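Local coordinates for N-acetylmuramoyl-L-alanine amidase domain-containing protein SAOUHSC_02979 (PDB 5T1Q) that probably hydrolyses amide bonds of the bacterial cell wall as a secreted amidase, this chain holding its glucosaminidase-like and CHAP domains, at residues K237-V242 / C253-Y258. Residues are numbered along the deposited sequence; the frame is centred on the assembly and turned at random.
Sequences KPFREV and CTWYVY
Over one face of the Phe239 ring lies CE1 of Tyr256, 3.5 Å from Phe239 CD1, while Trp255 CH2 sits at the edge of the same ring, 3.6 Å from Phe239 CZ. The Phe239 and Tyr256 planes are inclined at 34° with centroids 5.0 Å apart, an oblique pair. Trp255 is turned more steeply against Phe239. At the indole's own edge comes the carboxylate of Glu241: Glu241 CD lies in the indole plane, Glu241 OE1 is 3.7 Å from Trp255 CZ2, and the two planes are nearly perpendicular (86°). The Phe239 side chain leaves the loop toward the helix, and its anti chi1 (179°) brings one ring face against Tyr256 and the CZ end against Trp255. Tyr256 OH is hydrogen-bonded to Ser330 OG, and Glu241 OE1 makes a weak hydrogen bond to His250 NE2. Ile340 of strand 339-345 touches both Phe239 and Tyr256, extending the apolar packing to the sheet. This aromatic cluster packs the loop before helix 253-262 against that helix, whose first residue, Cys253, is probably the nucleophile of a Cys-His-Glu triad with His314 and Glu331, as in the papain-like CHAP fold.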
ATOM      1  N   LYS A 237      -4.385  17.872   8.118  1.00 30.62           N
ATOM      2  CA  LYS A 237      -4.035  16.771   9.018  1.00 32.95           C
ATOM      3  C   LYS A 237      -3.430  15.597   8.228  1.00 32.48           C
ATOM      4  O   LYS A 237      -3.921  15.254   7.146  1.00 32.53           O
ATOM      5  CB  LYS A 237      -5.283  16.308   9.784  1.00 34.88           C
ATOM      6  CG  LYS A 237      -5.072  15.115  10.701  1.00 36.63           C
ATOM      7  CD  LYS A 237      -6.380  14.608  11.294  1.00 38.60           C
ATOM      8  CE  LYS A 237      -6.975  15.579  12.295  1.00 40.25           C
ATOM      9  NZ  LYS A 237      -8.137  14.971  12.999  1.00 41.25           N
ATOM     10  N   PRO A 238      -2.352  14.992   8.753  1.00 32.90           N
ATOM     11  CA  PRO A 238      -1.755  13.866   8.036  1.00 32.52           C
ATOM     12  C   PRO A 238      -2.684  12.656   7.988  1.00 32.04           C
ATOM     13  O   PRO A 238      -3.549  12.494   8.870  1.00 31.61           O
ATOM     14  CB  PRO A 238      -0.483  13.544   8.846  1.00 33.95           C
ATOM     15  CG  PRO A 238      -0.669  14.197  10.184  1.00 34.85           C
ATOM     16  CD  PRO A 238      -1.589  15.363   9.966  1.00 34.51           C
ATOM     17  N   PHE A 239      -2.528  11.828   6.958  1.00 30.44           N
ATOM     18  CA  PHE A 239      -3.341  10.645   6.846  1.00 32.36           C
ATOM     19  C   PHE A 239      -2.896   9.595   7.848  1.00 34.42           C
ATOM     20  O   PHE A 239      -1.713   9.453   8.103  1.00 35.21           O
ATOM     21  CB  PHE A 239      -3.300  10.036   5.442  1.00 31.78           C
ATOM     22  CG  PHE A 239      -4.135   8.782   5.314  1.00 32.32           C
ATOM     23  CD1 PHE A 239      -5.519   8.862   5.307  1.00 32.40           C
ATOM     24  CD2 PHE A 239      -3.542   7.532   5.236  1.00 33.57           C
ATOM     25  CE1 PHE A 239      -6.304   7.722   5.214  1.00 33.46           C
ATOM     26  CE2 PHE A 239      -4.314   6.386   5.139  1.00 33.98           C
ATOM     27  CZ  PHE A 239      -5.702   6.482   5.123  1.00 34.57           C
ATOM     28  N   ARG A 240      -3.869   8.886   8.411  1.00 37.13           N
ATOM     29  CA  ARG A 240      -3.626   7.767   9.336  1.00 41.25           C
ATOM     30  C   ARG A 240      -4.777   6.787   9.187  1.00 41.33           C
ATOM     31  O   ARG A 240      -5.921   7.195   9.012  1.00 38.35           O
ATOM     32  CB  ARG A 240      -3.492   8.213  10.809  1.00 44.11           C
ATOM     33  CG  ARG A 240      -2.290   9.107  11.088  1.00 47.04           C
ATOM     34  CD  ARG A 240      -1.959   9.283  12.575  1.00 51.54           C
ATOM     35  NE  ARG A 240      -1.177   8.172  13.168  1.00 54.52           N
ATOM     36  CZ  ARG A 240      -1.660   7.147  13.890  1.00 57.13           C
ATOM     37  NH1 ARG A 240      -0.818   6.229  14.373  1.00 59.09           N
ATOM     38  NH2 ARG A 240      -2.963   7.020  14.152  1.00 58.58           N
ATOM     39  N   GLU A 241      -4.456   5.501   9.221  1.00 46.22           N
ATOM     40  CA  GLU A 241      -5.449   4.434   9.119  1.00 50.46           C
ATOM     41  C   GLU A 241      -6.088   4.348  10.498  1.00 54.75           C
ATOM     42  O   GLU A 241      -5.409   4.107  11.496  1.00 55.69           O
ATOM     43  CB  GLU A 241      -4.761   3.129   8.701  1.00 52.50           C
ATOM     44  CG  GLU A 241      -5.677   1.954   8.364  1.00 53.08           C
ATOM     45  CD  GLU A 241      -4.937   0.803   7.663  1.00 54.08           C
ATOM     46  OE1 GLU A 241      -4.012   1.066   6.847  1.00 53.73           O
ATOM     47  OE2 GLU A 241      -5.305  -0.372   7.896  1.00 55.28           O
ATOM     48  N   VAL A 242      -7.393   4.583  10.551  1.00 60.46           N
ATOM     49  CA  VAL A 242      -8.116   4.646  11.815  1.00 66.91           C
ATOM     50  C   VAL A 242      -8.686   3.295  12.236  1.00 70.64           C
ATOM     51  O   VAL A 242      -8.240   2.688  13.216  1.00 70.39           O
ATOM     52  CB  VAL A 242      -9.282   5.676  11.720  1.00 68.72           C
ATOM     53  CG1 VAL A 242      -9.995   5.825  13.066  1.00 70.09           C
ATOM     54  CG2 VAL A 242      -8.769   7.022  11.224  1.00 66.86           C
ATOM     55  N   CYS A 253      -9.782   3.835  -3.913  1.00 20.12           N
ATOM     56  CA  CYS A 253     -10.318   5.184  -3.688  1.00 19.54           C
ATOM     57  C   CYS A 253     -11.440   5.203  -2.667  1.00 18.65           C
ATOM     58  O   CYS A 253     -11.549   6.123  -1.890  1.00 17.76           O
ATOM     59  CB  CYS A 253     -10.772   5.839  -4.986  1.00 19.84           C
ATOM     60  SG  CYS A 253     -12.077   4.976  -5.891  1.00 21.66           S
ATOM     61  N   THR A 254     -12.256   4.157  -2.699  1.00 18.36           N
ATOM     62  CA  THR A 254     -13.382   3.972  -1.798  1.00 18.03           C
ATOM     63  C   THR A 254     -12.882   3.798  -0.368  1.00 18.47           C
ATOM     64  O   THR A 254     -13.324   4.489   0.542  1.00 18.43           O
ATOM     65  CB  THR A 254     -14.178   2.729  -2.223  1.00 17.95           C
ATOM     66  OG1 THR A 254     -13.261   1.676  -2.487  1.00 17.93           O
ATOM     67  CG2 THR A 254     -14.941   2.985  -3.495  1.00 17.77           C
ATOM     68  N   TRP A 255     -11.938   2.885  -0.185  1.00 19.14           N
ATOM     69  CA  TRP A 255     -11.328   2.669   1.130  1.00 20.06           C
ATOM     70  C   TRP A 255     -10.691   3.950   1.679  1.00 19.06           C
ATOM     71  O   TRP A 255     -10.781   4.240   2.864  1.00 19.28           O
ATOM     72  CB  TRP A 255     -10.258   1.560   1.041  1.00 21.49           C
ATOM     73  CG  TRP A 255      -9.475   1.362   2.303  1.00 22.98           C
ATOM     74  CD1 TRP A 255      -9.738   0.477   3.304  1.00 24.40           C
ATOM     75  CD2 TRP A 255      -8.298   2.078   2.699  1.00 23.52           C
ATOM     76  NE1 TRP A 255      -8.791   0.594   4.298  1.00 25.35           N
ATOM     77  CE2 TRP A 255      -7.899   1.571   3.948  1.00 24.87           C
ATOM     78  CE3 TRP A 255      -7.547   3.094   2.115  1.00 23.54           C
ATOM     79  CZ2 TRP A 255      -6.780   2.054   4.632  1.00 26.04           C
ATOM     80  CZ3 TRP A 255      -6.425   3.575   2.799  1.00 24.56           C
ATOM     81  CH2 TRP A 255      -6.057   3.051   4.038  1.00 24.87           C
ATOM     82  N   TYR A 256     -10.034   4.708   0.819  1.00 18.09           N
ATOM     83  CA  TYR A 256      -9.346   5.912   1.283  1.00 17.83           C
ATOM     84  C   TYR A 256     -10.334   6.931   1.834  1.00 17.29           C
ATOM     85  O   TYR A 256     -10.116   7.471   2.917  1.00 17.17           O
ATOM     86  CB  TYR A 256      -8.445   6.537   0.185  1.00 17.24           C
ATOM     87  CG  TYR A 256      -7.882   7.855   0.633  1.00 17.49           C
ATOM     88  CD1 TYR A 256      -6.741   7.910   1.444  1.00 17.77           C
ATOM     89  CD2 TYR A 256      -8.518   9.061   0.296  1.00 17.01           C
ATOM     90  CE1 TYR A 256      -6.246   9.118   1.885  1.00 18.05           C
ATOM     91  CE2 TYR A 256      -8.039  10.276   0.756  1.00 17.04           C
ATOM     92  CZ  TYR A 256      -6.903  10.301   1.542  1.00 17.57           C
ATOM     93  OH  TYR A 256      -6.421  11.495   1.987  1.00 17.65           O
ATOM     94  N   VAL A 257     -11.417   7.189   1.100  1.00 16.63           N
ATOM     95  CA  VAL A 257     -12.396   8.170   1.557  1.00 16.86           C
ATOM     96  C   VAL A 257     -13.089   7.746   2.879  1.00 17.96           C
ATOM     97  O   VAL A 257     -13.319   8.575   3.763  1.00 17.91           O
ATOM     98  CB  VAL A 257     -13.416   8.509   0.463  1.00 16.28           C
ATOM     99  CG1 VAL A 257     -14.425   9.521   0.977  1.00 16.19           C
ATOM    100  CG2 VAL A 257     -12.713   9.044  -0.788  1.00 16.07           C
ATOM    101  N   TYR A 258     -13.413   6.466   2.995  1.00 19.31           N
ATOM    102  CA  TYR A 258     -13.993   5.923   4.209  1.00 20.95           C
ATOM    103  C   TYR A 258     -13.083   6.218   5.402  1.00 21.17           C
ATOM    104  O   TYR A 258     -13.543   6.738   6.423  1.00 20.50           O
ATOM    105  CB  TYR A 258     -14.219   4.412   4.063  1.00 22.69           C
ATOM    106  CG  TYR A 258     -14.690   3.721   5.336  1.00 24.92           C
ATOM    107  CD1 TYR A 258     -13.769   3.248   6.279  1.00 26.50           C
ATOM    108  CD2 TYR A 258     -16.043   3.529   5.587  1.00 26.32           C
ATOM    109  CE1 TYR A 258     -14.195   2.621   7.452  1.00 28.73           C
ATOM    110  CE2 TYR A 258     -16.478   2.904   6.753  1.00 28.34           C
ATOM    111  CZ  TYR A 258     -15.552   2.462   7.682  1.00 29.75           C
ATOM    112  OH  TYR A 258     -15.997   1.833   8.827  1.00 35.20           O
TER